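Local coordinates for cellulose biosynthesis protein BcsG (PDB 5OLT) that is required for cellulose biosynthesis in Salmonella, this chain being its zinc-binding extramembrane domain, a member of the alkaline phosphatase family, at residues P54-F59 and N207-T212; H87-F92 and G295-G300; G256-V261 and K332-D337. One frame throughout, in Å; residues are numbered along the deposited sequence.

Interaction 1 of 3, residues P54-F59 and N207-T212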
loop_
_atom_site.group_PDB
_atom_site.type_symbol
_atom_site.label_atom_id
_atom_site.label_comp_id
_atom_site.label_asym_id
_atom_site.label_seq_id
_atom_site.Cartn_x
_atom_site.Cartn_y
_atom_site.Cartn_z
ATOM N N PRO A 54 -15.334 -1.534 25.492
ATOM C CA PRO A 54 -16.271 -0.420 25.666
ATOM C C PRO A 54 -15.582 0.950 25.766
ATOM O O PRO A 54 -16.200 1.966 25.436
ATOM C CB PRO A 54 -17.035 -0.789 26.966
ATOM C CG PRO A 54 -16.754 -2.244 27.185
ATOM C CD PRO A 54 -15.390 -2.481 26.628
ATOM N N ASP A 55 -14.307 0.958 26.156
ATOM C CA ASP A 55 -13.514 2.201 26.225
ATOM C C ASP A 55 -12.666 2.480 24.962
ATOM O O ASP A 55 -11.685 3.257 25.014
ATOM C CB ASP A 55 -12.628 2.184 27.467
ATOM C CG ASP A 55 -11.663 1.014 27.477
ATOM O OD1 ASP A 55 -11.835 0.051 26.676
ATOM O OD2 ASP A 55 -10.713 1.067 28.284
ATOM N N ALA A 56 -13.044 1.866 23.839
ATOM C CA ALA A 56 -12.351 2.132 22.559
ATOM C C ALA A 56 -12.589 3.583 22.161
ATOM O O ALA A 56 -13.617 4.183 22.484
ATOM C CB ALA A 56 -12.853 1.197 21.459
ATOM N N GLN A 57 -11.616 4.153 21.467
ATOM C CA GLN A 57 -11.685 5.538 21.023
ATOM C C GLN A 57 -11.900 5.598 19.515
ATOM O O GLN A 57 -11.105 5.014 18.764
ATOM C CB GLN A 57 -10.397 6.264 21.396
ATOM C CG GLN A 57 -10.126 6.245 22.886
ATOM C CD GLN A 57 -11.202 6.973 23.671
ATOM O OE1 GLN A 57 -11.444 8.145 23.440
ATOM N NE2 GLN A 57 -11.868 6.271 24.578
ATOM N N PRO A 58 -12.950 6.303 19.059
ATOM C CA PRO A 58 -13.210 6.447 17.612
ATOM C C PRO A 58 -12.093 7.243 16.933
ATOM O O PRO A 58 -11.511 8.162 17.515
ATOM C CB PRO A 58 -14.518 7.251 17.551
ATOM C CG PRO A 58 -15.147 7.074 18.887
ATOM C CD PRO A 58 -14.026 6.948 19.854
ATOM N N PHE A 59 -11.787 6.844 15.717
ATOM C CA PHE A 59 -10.881 7.597 14.860
ATOM C C PHE A 59 -11.201 7.241 13.415
ATOM O O PHE A 59 -11.980 6.304 13.167
ATOM C CB PHE A 59 -9.413 7.268 15.193
ATOM C CG PHE A 59 -8.975 5.869 14.794
ATOM C CD1 PHE A 59 -9.277 4.762 15.602
ATOM C CD2 PHE A 59 -8.283 5.656 13.587
ATOM C CE1 PHE A 59 -8.873 3.484 15.233
ATOM C CE2 PHE A 59 -7.856 4.364 13.238
ATOM C CZ PHE A 59 -8.158 3.274 14.062
ATOM N N ASN A 207 -17.768 11.987 16.579
ATOM C CA ASN A 207 -16.880 10.930 17.082
ATOM C C ASN A 207 -17.243 9.633 16.341
ATOM O O ASN A 207 -17.407 8.551 16.922
ATOM C CB ASN A 207 -17.015 10.767 18.609
ATOM C CG ASN A 207 -18.315 10.074 19.028
ATOM O OD1 ASN A 207 -19.322 10.104 18.306
ATOM N ND2 ASN A 207 -18.291 9.432 20.191
ATOM N N SER A 208 -17.414 9.765 15.043
ATOM C CA SER A 208 -17.617 8.593 14.227
ATOM C C SER A 208 -16.292 7.893 13.994
ATOM O O SER A 208 -15.184 8.470 14.113
ATOM C CB SER A 208 -18.269 8.966 12.907
ATOM O OG SER A 208 -19.656 8.667 12.930
ATOM N N ARG A 209 -16.405 6.620 13.707
ATOM C CA ARG A 209 -15.260 5.922 13.155
ATOM C C ARG A 209 -15.525 5.531 11.731
ATOM O O ARG A 209 -16.624 5.121 11.361
ATOM C CB ARG A 209 -14.716 4.780 14.022
ATOM C CG ARG A 209 -15.689 3.726 14.362
ATOM C CD ARG A 209 -15.118 2.631 15.245
ATOM N NE ARG A 209 -14.513 2.864 16.569
ATOM C CZ ARG A 209 -15.179 3.102 17.705
ATOM N NH1 ARG A 209 -16.489 3.290 17.677
ATOM N NH2 ARG A 209 -14.532 3.194 18.860
ATOM N N SER A 210 -14.501 5.712 10.915
ATOM C CA SER A 210 -14.662 5.487 9.478
ATOM C C SER A 210 -13.359 5.018 8.885
ATOM O O SER A 210 -12.305 5.245 9.439
ATOM C CB SER A 210 -15.134 6.742 8.756
ATOM O OG SER A 210 -14.110 7.726 8.692
ATOM N N ALA A 211 -13.467 4.384 7.729
ATOM C CA ALA A 211 -12.303 3.868 7.003
ATOM C C ALA A 211 -12.552 4.166 5.547
ATOM O O ALA A 211 -13.555 3.745 4.984
ATOM C CB ALA A 211 -12.126 2.375 7.232
ATOM N N THR A 212 -11.624 4.894 4.929
ATOM C CA THR A 212 -11.755 5.365 3.566
ATOM C C THR A 212 -10.618 4.831 2.714
ATOM O O THR A 212 -9.445 4.926 3.096
ATOM C CB THR A 212 -11.734 6.916 3.539
ATOM O OG1 THR A 212 -12.834 7.381 4.293
ATOM C CG2 THR A 212 -11.845 7.452 2.137
HETATM O O HOH W 1 -16.488 3.355 20.898
HETATM O O HOH W 2 -11.796 2.482 17.788
#
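Arg-209 meets Pro-58 with the flat of its guanidinium: Pro-58 CA sits over one face, 3.5 Å above the plane and offset toward the rim. Arg-209 NH2 does most of the touching, lying 3.7 Å from Ala-56 CB. Two waters hold the group at its edge, in plane. Arg-209 NH2 donates to water 1 (2.8 Å to its oxygen), which reaches Ala-56 O only weakly, while Arg-209 NE donates to water 2, which gives a bond to Gln-57 O (2.8 Å from the water oxygen). The guanidinium is tied to two backbone carbonyls indirectly. With CG between backbone N and carbonyl carbon (chi1 57°) and a bend at chi3, the side chain runs alongside 54-59 and brings the guanidinium to Pro-58 CA. Pro-58 CB also lies 3.2 Å from Asn-207 O. These residues lead into strands 60-66 and 210-216, parallel neighbours in the mixed sheet; Ser-210 N gives Phe-59 O a weak bond of 3.4 Å, with the Arg-209 CA-H against the same oxygen. Farther out, Ser-210 OG is hydrogen-bonded to Asp-60, the Arg-209 side chain also touches Leu-52 and Phe-141, and Phe-59 packs edge-to-face on Phe-141.

Interaction 2 of 3, residues H87-F92 and G295-G300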
loop_
_atom_site.group_PDB
_atom_site.type_symbol
_atom_site.label_atom_id
_atom_site.label_comp_id
_atom_site.label_asym_id
_atom_site.label_seq_id
_atom_site.Cartn_x
_atom_site.Cartn_y
_atom_site.Cartn_z
ATOM N N HIS A 87 7.529 13.993 7.057
ATOM C CA HIS A 87 6.382 14.248 7.877
ATOM C C HIS A 87 5.689 13.000 8.393
ATOM O O HIS A 87 4.929 13.059 9.335
ATOM C CB HIS A 87 5.470 15.247 7.161
ATOM C CG HIS A 87 6.117 16.595 6.990
ATOM N ND1 HIS A 87 5.696 17.518 6.062
ATOM C CD2 HIS A 87 7.197 17.150 7.595
ATOM C CE1 HIS A 87 6.451 18.597 6.128
ATOM N NE2 HIS A 87 7.387 18.389 7.031
ATOM N N PHE A 88 6.049 11.853 7.858
ATOM C CA PHE A 88 5.451 10.595 8.346
ATOM C C PHE A 88 5.947 10.206 9.726
ATOM O O PHE A 88 7.010 10.633 10.158
ATOM C CB PHE A 88 5.787 9.455 7.361
ATOM C CG PHE A 88 5.041 9.554 6.058
ATOM C CD1 PHE A 88 3.696 9.202 5.989
ATOM C CD2 PHE A 88 5.685 10.033 4.934
ATOM C CE1 PHE A 88 3.011 9.314 4.785
ATOM C CE2 PHE A 88 5.008 10.178 3.713
ATOM C CZ PHE A 88 3.670 9.819 3.643
ATOM N N ASP A 89 5.174 9.383 10.408
ATOM C CA ASP A 89 5.628 8.776 11.644
ATOM C C ASP A 89 6.396 7.507 11.378
ATOM O O ASP A 89 7.331 7.200 12.091
ATOM C CB ASP A 89 4.462 8.459 12.570
ATOM C CG ASP A 89 3.734 9.680 13.054
ATOM O OD1 ASP A 89 4.343 10.793 13.117
ATOM O OD2 ASP A 89 2.547 9.523 13.425
ATOM N N ILE A 90 6.007 6.765 10.340
ATOM C CA ILE A 90 6.584 5.474 9.979
ATOM C C ILE A 90 6.793 5.496 8.474
ATOM O O ILE A 90 5.859 5.867 7.736
ATOM C CB ILE A 90 5.622 4.334 10.365
ATOM C CG1 ILE A 90 5.338 4.313 11.867
ATOM C CG2 ILE A 90 6.176 2.992 9.858
ATOM C CD1 ILE A 90 4.150 3.424 12.237
ATOM N N LEU A 91 7.956 5.092 8.005
ATOM C CA LEU A 91 8.229 5.104 6.562
ATOM C C LEU A 91 8.894 3.797 6.180
ATOM O O LEU A 91 9.960 3.448 6.729
ATOM C CB LEU A 91 9.115 6.326 6.234
ATOM C CG LEU A 91 9.467 6.577 4.774
ATOM C CD1 LEU A 91 8.208 6.785 3.936
ATOM C CD2 LEU A 91 10.378 7.801 4.685
ATOM N N PHE A 92 8.276 3.079 5.243
ATOM C CA PHE A 92 8.871 1.823 4.768
ATOM C C PHE A 92 9.854 2.067 3.634
ATOM O O PHE A 92 9.542 2.789 2.669
ATOM C CB PHE A 92 7.751 0.912 4.239
ATOM C CG PHE A 92 6.846 0.360 5.311
ATOM C CD1 PHE A 92 5.744 1.095 5.775
ATOM C CD2 PHE A 92 7.044 -0.920 5.809
ATOM C CE1 PHE A 92 4.891 0.584 6.748
ATOM C CE2 PHE A 92 6.188 -1.453 6.783
ATOM C CZ PHE A 92 5.093 -0.709 7.259
ATOM N N GLY A 295 3.984 4.917 3.794
ATOM C CA GLY A 295 4.169 5.652 5.049
ATOM C C GLY A 295 2.902 5.687 5.852
ATOM O O GLY A 295 1.783 5.560 5.324
ATOM N N VAL A 296 3.061 5.921 7.153
ATOM C CA VAL A 296 1.922 6.033 8.059
ATOM C C VAL A 296 2.139 7.274 8.896
ATOM O O VAL A 296 3.260 7.535 9.338
ATOM C CB VAL A 296 1.821 4.792 8.978
ATOM C CG1 VAL A 296 0.599 4.875 9.897
ATOM C CG2 VAL A 296 1.752 3.500 8.148
ATOM N N LYS A 297 1.073 8.029 9.086
ATOM C CA LYS A 297 1.115 9.200 9.978
ATOM C C LYS A 297 -0.133 9.189 10.836
ATOM O O LYS A 297 -1.239 8.965 10.339
ATOM C CB LYS A 297 1.147 10.507 9.167
ATOM C CG LYS A 297 1.450 11.763 9.984
ATOM C CD LYS A 297 1.754 12.953 9.070
ATOM C CE LYS A 297 1.900 14.242 9.880
ATOM N NZ LYS A 297 2.992 14.213 10.885
ATOM N N PHE A 298 0.046 9.440 12.127
ATOM C CA PHE A 298 -1.099 9.581 13.046
ATOM C C PHE A 298 -1.321 11.047 13.408
ATOM O O PHE A 298 -0.349 11.800 13.647
ATOM C CB PHE A 298 -0.856 8.789 14.326
ATOM C CG PHE A 298 -0.721 7.299 14.114
ATOM C CD1 PHE A 298 -1.860 6.469 14.154
ATOM C CD2 PHE A 298 0.535 6.716 13.905
ATOM C CE1 PHE A 298 -1.727 5.087 13.974
ATOM C CE2 PHE A 298 0.664 5.353 13.710
ATOM C CZ PHE A 298 -0.472 4.528 13.767
ATOM N N PHE A 299 -2.573 11.460 13.399
ATOM C CA PHE A 299 -2.962 12.831 13.721
ATOM C C PHE A 299 -3.864 12.777 14.937
ATOM O O PHE A 299 -4.615 11.797 15.132
ATOM C CB PHE A 299 -3.740 13.463 12.574
ATOM C CG PHE A 299 -2.921 13.639 11.326
ATOM C CD1 PHE A 299 -2.775 12.594 10.403
ATOM C CD2 PHE A 299 -2.293 14.842 11.084
ATOM C CE1 PHE A 299 -2.024 12.754 9.256
ATOM C CE2 PHE A 299 -1.511 14.992 9.934
ATOM C CZ PHE A 299 -1.403 13.955 9.026
ATOM N N GLY A 300 -3.755 13.811 15.770
ATOM C CA GLY A 300 -4.648 13.974 16.902
ATOM C C GLY A 300 -4.251 13.159 18.115
ATOM O O GLY A 300 -5.076 12.980 19.028
#
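Strands 90-92 and 295-299 run antiparallel, their short axes 4.7 Å apart at an angle of 173°, and a classic beta bulge ends the ladder, Asp-89 and Ile-90 both facing Val-296. Val-296 O accepts from both residues of the bulge, Asp-89 N at 2.9 Å and Ile-90 N at 3.0 Å, each donor in the carbonyl plane; Val-296 N returns a bond to Ile-90 O. Beyond the bulge a carboxylate takes over from the backbone: Phe-298 N donates to Asp-89 OD2 (2.8 Å) along a nearly straight N-H line of 168°, meeting the oxygen from above the carboxylate plane. The same OD2 lies at the edge of the Phe-298 ring, 3.5 Å from its CD2, with carboxylate and ring nearly coplanar. Lys-297 reaches across to the residues before strand 90-96, its chain extended apart from a bend at chi4 (60°), which brings NZ to His-87 O in the carbonyl plane at 2.7 Å. Phe-88 lays its ring against the backbone instead, one face over Gly-295 CA in a CH-pi contact, 4.0 Å from CA to the ring centroid. On the face carrying Ile-90 and Val-296, their CB atoms pack together and Ile-90 CD1 meets the edge of the Phe-298 ring. Helix 318-328 covers that face, Leu-324 touching both Ile-90 and Val-296, whereas strand 259-265 flanks 291-299 and strand 310-312 borders 90-96 at the margin of the mixed sheet.

Interaction 3 of 3, residues G256-V261 and K332-D337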
loop_
_atom_site.group_PDB
_atom_site.type_symbol
_atom_site.label_atom_id
_atom_site.label_comp_id
_atom_site.label_asym_id
_atom_site.label_seq_id
_atom_site.Cartn_x
_atom_site.Cartn_y
_atom_site.Cartn_z
ATOM N N GLY A 256 -7.543 18.888 14.658
ATOM C CA GLY A 256 -7.498 18.113 15.895
ATOM C C GLY A 256 -8.140 16.721 15.866
ATOM O O GLY A 256 -8.124 16.033 16.881
ATOM N N ARG A 257 -8.674 16.305 14.720
ATOM C CA ARG A 257 -9.281 14.985 14.575
ATOM C C ARG A 257 -8.248 13.867 14.744
ATOM O O ARG A 257 -7.071 14.004 14.397
ATOM C CB ARG A 257 -9.968 14.859 13.218
ATOM C CG ARG A 257 -11.122 15.841 12.992
ATOM C CD ARG A 257 -11.851 15.494 11.712
ATOM N NE ARG A 257 -12.503 14.187 11.769
ATOM C CZ ARG A 257 -13.595 13.887 12.480
ATOM N NH1 ARG A 257 -14.203 14.795 13.229
ATOM N NH2 ARG A 257 -14.100 12.666 12.432
ATOM N N LYS A 258 -8.721 12.740 15.286
ATOM C CA LYS A 258 -7.892 11.532 15.393
ATOM C C LYS A 258 -7.977 10.789 14.056
ATOM O O LYS A 258 -9.042 10.313 13.662
ATOM C CB LYS A 258 -8.394 10.644 16.529
ATOM C CG LYS A 258 -8.203 11.292 17.902
ATOM C CD LYS A 258 -8.886 10.492 18.988
ATOM C CE LYS A 258 -8.649 11.101 20.382
ATOM N NZ LYS A 258 -9.219 12.481 20.571
ATOM N N VAL A 259 -6.840 10.722 13.356
ATOM C CA VAL A 259 -6.787 10.133 12.024
ATOM C C VAL A 259 -5.523 9.318 11.883
ATOM O O VAL A 259 -4.445 9.750 12.262
ATOM C CB VAL A 259 -6.861 11.186 10.897
ATOM C CG1 VAL A 259 -6.950 10.499 9.511
ATOM C CG2 VAL A 259 -8.061 12.120 11.042
ATOM N N MET A 260 -5.676 8.134 11.294
ATOM C CA MET A 260 -4.541 7.329 10.868
ATOM C C MET A 260 -4.491 7.404 9.359
ATOM O O MET A 260 -5.429 6.966 8.711
ATOM C CB MET A 260 -4.711 5.880 11.331
ATOM C CG MET A 260 -3.572 4.962 10.894
ATOM S SD MET A 260 -3.871 3.303 11.506
ATOM C CE MET A 260 -2.431 2.438 10.913
ATOM N N VAL A 261 -3.418 7.966 8.816
ATOM C CA VAL A 261 -3.244 8.099 7.351
ATOM C C VAL A 261 -2.188 7.108 6.902
ATOM O O VAL A 261 -1.105 7.040 7.471
ATOM C CB VAL A 261 -2.842 9.524 6.940
ATOM C CG1 VAL A 261 -2.599 9.572 5.430
ATOM C CG2 VAL A 261 -3.955 10.498 7.339
ATOM N N LYS A 332 -6.777 3.413 21.190
ATOM C CA LYS A 332 -6.208 3.811 22.479
ATOM C C LYS A 332 -4.855 4.482 22.337
ATOM O O LYS A 332 -4.486 5.297 23.169
ATOM C CB LYS A 332 -6.184 2.633 23.443
ATOM C CG LYS A 332 -7.591 2.223 23.852
ATOM C CD LYS A 332 -7.559 1.036 24.813
ATOM C CE LYS A 332 -8.967 0.659 25.202
ATOM N NZ LYS A 332 -8.900 -0.423 26.223
ATOM N N LEU A 333 -4.132 4.188 21.260
ATOM C CA LEU A 333 -2.852 4.860 21.100
ATOM C C LEU A 333 -3.040 6.385 20.985
ATOM O O LEU A 333 -2.105 7.126 21.303
ATOM C CB LEU A 333 -1.979 4.241 20.001
ATOM C CG LEU A 333 -2.433 4.275 18.572
ATOM C CD1 LEU A 333 -2.267 5.654 17.998
ATOM C CD2 LEU A 333 -1.603 3.317 17.722
ATOM N N PHE A 334 -4.219 6.853 20.549
ATOM C CA PHE A 334 -4.472 8.287 20.398
ATOM C C PHE A 334 -4.624 9.037 21.715
ATOM O O PHE A 334 -4.495 10.247 21.734
ATOM C CB PHE A 334 -5.724 8.574 19.558
ATOM C CG PHE A 334 -5.610 8.171 18.117
ATOM C CD1 PHE A 334 -5.020 9.049 17.201
ATOM C CD2 PHE A 334 -6.094 6.919 17.658
ATOM C CE1 PHE A 334 -4.921 8.703 15.855
ATOM C CE2 PHE A 334 -5.990 6.567 16.301
ATOM C CZ PHE A 334 -5.389 7.468 15.403
ATOM N N THR A 335 -4.906 8.315 22.798
ATOM C CA THR A 335 -5.142 8.980 24.064
ATOM C C THR A 335 -4.128 8.607 25.137
ATOM O O THR A 335 -4.238 9.091 26.281
ATOM C CB THR A 335 -6.582 8.718 24.553
ATOM O OG1 THR A 335 -6.790 7.309 24.580
ATOM C CG2 THR A 335 -7.595 9.367 23.623
ATOM N N GLU A 336 -3.133 7.790 24.791
ATOM C CA GLU A 336 -2.062 7.426 25.735
ATOM C C GLU A 336 -1.195 8.637 26.063
ATOM O O GLU A 336 -0.812 9.389 25.164
ATOM C CB GLU A 336 -1.159 6.322 25.148
ATOM C CG GLU A 336 -1.756 4.906 25.165
ATOM C CD GLU A 336 -2.094 4.386 26.557
ATOM O OE1 GLU A 336 -1.445 4.775 27.547
ATOM O OE2 GLU A 336 -3.022 3.574 26.687
ATOM N N ASP A 337 -0.851 8.814 27.341
ATOM C CA ASP A 337 0.066 9.899 27.705
ATOM C C ASP A 337 1.452 9.699 27.093
ATOM O O ASP A 337 2.157 10.662 26.812
ATOM C CB ASP A 337 0.246 9.958 29.237
ATOM C CG ASP A 337 -1.063 10.214 30.007
ATOM O OD1 ASP A 337 -1.964 10.938 29.515
ATOM O OD2 ASP A 337 -1.180 9.701 31.149
#
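The entry to strand 259-265, a parallel neighbour of strand 60-66 in the mixed sheet, is packed by an aromatic residue from the loop that follows helix 318-328. The chain leaves helix 234-255 through Gly-256, whose positive phi (66°) marks the end of helical geometry, and reaches the strand by way of Lys-258. Phe-334 enters this junction ring first; with CG beside the backbone N (chi1 -67°), the ring points at Val-259. One face of the ring receives Lys-258 CB in a CH-pi contact, 4.0 Å from CB to the ring centroid and 21° off the normal. Leu-333 CD1 lies over the centre of the opposite face, 4.0 Å above the plane, so the ring has an aliphatic group on each face, and the Phe-59 ring meets it too. Its far end meets the strand backbone: Phe-334 CE1 is 3.7 Å from Val-259 N, and Val-259 O lies at the ring edge, in plane. Met-260 CB makes a looser contact with CZ. No hydrogen bond spans the two segments, and the contact rests on packing of carbon against carbon and backbone. The Lys-258 and Phe-334 side chains run antiparallel, so the lysine methylenes return over the base of the aromatic side chain, with Lys-258 CD 3.7 Å from Phe-334 CB. Farther along, the lysine passes roughly perpendicular to Thr-335, its CE 3.8 Å from Thr-335 CG2.

In the fold
All three contacts reach the same mixed sheet. Interactions 1 and 3, with centres about 10 Å apart, meet through the rings of Phe-59 and Phe-334 (3.4 Å from Phe-59 CG to Phe-334 CE2) and a salt bridge from Asp-55 OD1 to Lys-332 NZ at 3.0 Å. Interactions 2 and 3 share the border between strands 291-299 and 259-265, joined by probable hydrogen bonds such as Phe-299 N to Val-259 O at 2.8 Å. Interactions 1 and 2 do not touch, and interaction 3 bridges them. None includes a zinc ligand, but Cys-67 directly follows strand 60-66, and Glu-266 and His-267 follow strand 259-265, so interactions 1 and 3 lie where strands leading to the zinc begin; Ser-102 completes the site.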